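Phosphate binding protein (PDB 4JWO) probably binds phosphate ions as the substrate-binding component of a system that transports phosphate across the cytoplasmic membrane. Local coordinates at residues 76-81 against 305-310. Sequence-based numbering, arbitrary orientation.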
loop_
_atom_site.group_PDB
_atom_site.type_symbol
_atom_site.label_atom_id
_atom_site.label_comp_id
_atom_site.label_asym_id
_atom_site.label_seq_id
_atom_site.Cartn_x
_atom_site.Cartn_y
_atom_site.Cartn_z
ATOM N N GLN A 76 1.618 -12.765 3.829
ATOM C CA GLN A 76 2.694 -13.591 4.373
ATOM C C GLN A 76 2.609 -13.692 5.892
ATOM O O GLN A 76 2.828 -14.763 6.462
ATOM C CB GLN A 76 4.067 -13.054 3.959
ATOM C CG GLN A 76 5.222 -13.921 4.414
ATOM C CD GLN A 76 5.110 -15.351 3.911
ATOM O OE1 GLN A 76 5.388 -15.631 2.743
ATOM N NE2 GLN A 76 4.696 -16.261 4.791
ATOM N N ALA A 77 2.291 -12.576 6.542
ATOM C CA ALA A 77 2.215 -12.539 7.999
ATOM C C ALA A 77 1.014 -13.314 8.516
ATOM O O ALA A 77 1.112 -14.062 9.495
ATOM C CB ALA A 77 2.168 -11.104 8.494
ATOM N N VAL A 78 -0.128 -13.123 7.865
ATOM C CA VAL A 78 -1.319 -13.865 8.228
ATOM C C VAL A 78 -1.080 -15.344 7.950
ATOM O O VAL A 78 -1.474 -16.190 8.744
ATOM C CB VAL A 78 -2.586 -13.325 7.511
ATOM C CG1 VAL A 78 -3.785 -14.190 7.825
ATOM C CG2 VAL A 78 -2.858 -11.892 7.942
ATOM N N ALA A 79 -0.387 -15.655 6.857
ATOM C CA ALA A 79 -0.055 -17.048 6.541
ATOM C C ALA A 79 0.799 -17.717 7.619
ATOM O O ALA A 79 0.486 -18.822 8.064
ATOM C CB ALA A 79 0.635 -17.153 5.191
ATOM N N GLU A 80 1.874 -17.047 8.030
ATOM C CA GLU A 80 2.791 -17.590 9.033
ATOM C C GLU A 80 2.060 -17.873 10.344
ATOM O O GLU A 80 2.273 -18.903 10.985
ATOM C CB GLU A 80 3.964 -16.630 9.272
ATOM C CG GLU A 80 4.847 -17.023 10.448
ATOM C CD GLU A 80 6.310 -16.672 10.240
ATOM O OE1 GLU A 80 7.164 -17.252 10.947
ATOM O OE2 GLU A 80 6.607 -15.824 9.374
ATOM N N GLU A 81 1.183 -16.951 10.723
ATOM C CA GLU A 81 0.387 -17.076 11.938
ATOM C C GLU A 81 -0.662 -18.164 11.765
ATOM O O GLU A 81 -0.836 -19.022 12.632
ATOM C CB GLU A 81 -0.298 -15.740 12.246
ATOM C CG GLU A 81 0.282 -14.983 13.430
ATOM C CD GLU A 81 -0.315 -15.434 14.747
ATOM O OE1 GLU A 81 0.448 -15.634 15.716
ATOM O OE2 GLU A 81 -1.554 -15.580 14.813
ATOM N N LYS A 305 -11.748 -15.403 7.567
ATOM C CA LYS A 305 -12.250 -15.090 8.904
ATOM C C LYS A 305 -11.162 -14.561 9.842
ATOM O O LYS A 305 -11.336 -13.526 10.492
ATOM C CB LYS A 305 -12.931 -16.315 9.515
ATOM C CG LYS A 305 -13.408 -16.114 10.940
ATOM C CD LYS A 305 -14.002 -17.402 11.499
ATOM C CE LYS A 305 -14.269 -17.287 12.992
ATOM N NZ LYS A 305 -14.741 -18.573 13.583
ATOM N N PHE A 306 -10.038 -15.264 9.898
ATOM C CA PHE A 306 -8.902 -14.839 10.716
ATOM C C PHE A 306 -8.392 -13.468 10.274
ATOM O O PHE A 306 -8.045 -12.617 11.095
ATOM C CB PHE A 306 -7.780 -15.876 10.632
ATOM C CG PHE A 306 -6.566 -15.526 11.444
ATOM C CD1 PHE A 306 -6.574 -15.672 12.821
ATOM C CD2 PHE A 306 -5.418 -15.055 10.833
ATOM C CE1 PHE A 306 -5.458 -15.351 13.576
ATOM C CE2 PHE A 306 -4.297 -14.733 11.582
ATOM C CZ PHE A 306 -4.320 -14.884 12.956
ATOM N N LEU A 307 -8.363 -13.266 8.964
ATOM C CA LEU A 307 -7.901 -12.022 8.365
ATOM C C LEU A 307 -8.733 -10.817 8.822
ATOM O O LEU A 307 -8.197 -9.735 9.070
ATOM C CB LEU A 307 -7.937 -12.169 6.840
ATOM C CG LEU A 307 -7.462 -11.046 5.929
ATOM C CD1 LEU A 307 -6.071 -10.616 6.324
ATOM C CD2 LEU A 307 -7.490 -11.515 4.476
ATOM N N LEU A 308 -10.040 -11.018 8.955
ATOM C CA LEU A 308 -10.964 -9.940 9.306
ATOM C C LEU A 308 -11.110 -9.755 10.816
ATOM O O LEU A 308 -11.678 -8.769 11.278
ATOM C CB LEU A 308 -12.348 -10.210 8.696
ATOM C CG LEU A 308 -12.434 -10.391 7.178
ATOM C CD1 LEU A 308 -13.875 -10.611 6.739
ATOM C CD2 LEU A 308 -11.827 -9.198 6.456
ATOM N N SER A 309 -10.607 -10.713 11.581
ATOM C CA SER A 309 -10.753 -10.692 13.033
ATOM C C SER A 309 -9.870 -9.627 13.666
ATOM O O SER A 309 -9.060 -9.002 12.986
ATOM C CB SER A 309 -10.394 -12.055 13.619
ATOM O OG SER A 309 -9.024 -12.341 13.410
ATOM N N GLU A 310 -10.029 -9.435 14.973
ATOM C CA GLU A 310 -9.206 -8.487 15.717
ATOM C C GLU A 310 -7.733 -8.887 15.649
ATOM O O GLU A 310 -6.846 -8.033 15.640
ATOM C CB GLU A 310 -9.671 -8.398 17.173
ATOM C CG GLU A 310 -8.921 -7.370 18.012
ATOM C CD GLU A 310 -9.172 -5.936 17.568
ATOM O OE1 GLU A 310 -10.227 -5.663 16.954
ATOM O OE2 GLU A 310 -8.311 -5.072 17.840
#
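Val78 meets Phe306 at the rim of the aromatic ring, not over its face: methyl CG1 lies in the ring plane, 3.5 Å from CD2, and the two side chains run alongside each other, pointing opposite ways. The ring of Phe306 gets there because its CB points at helix 72-85 and chi1 (-180°) sets CG opposite the backbone N. The second valine branch works separately, CG2 touching Leu307 CD1 at 3.8 Å, the two side chains set roughly perpendicular. One valine thus serves two neighbours, an example of apolar packing between helices far apart in sequence, here within one lobe of the periplasmic binding protein fold of the PstS family. Leu315 of helix 310-318 touches both Val78 and Phe306, while Leu307 also packs on Val139 of strand 134-148. At the exposed margin the bent chain of Glu81 brings OE2 to the ring edge, 3.4 Å from Phe306 CZ, with carboxylate and ring planes only 17° apart. Cutting Phe306 back to an alanine removes the ring, which would probably leave Val78 CG1 and the Glu81 chain without their shared neighbour. Ser309, at the N-cap of helix 310-318, bonds to Phe306 O through both N and OG.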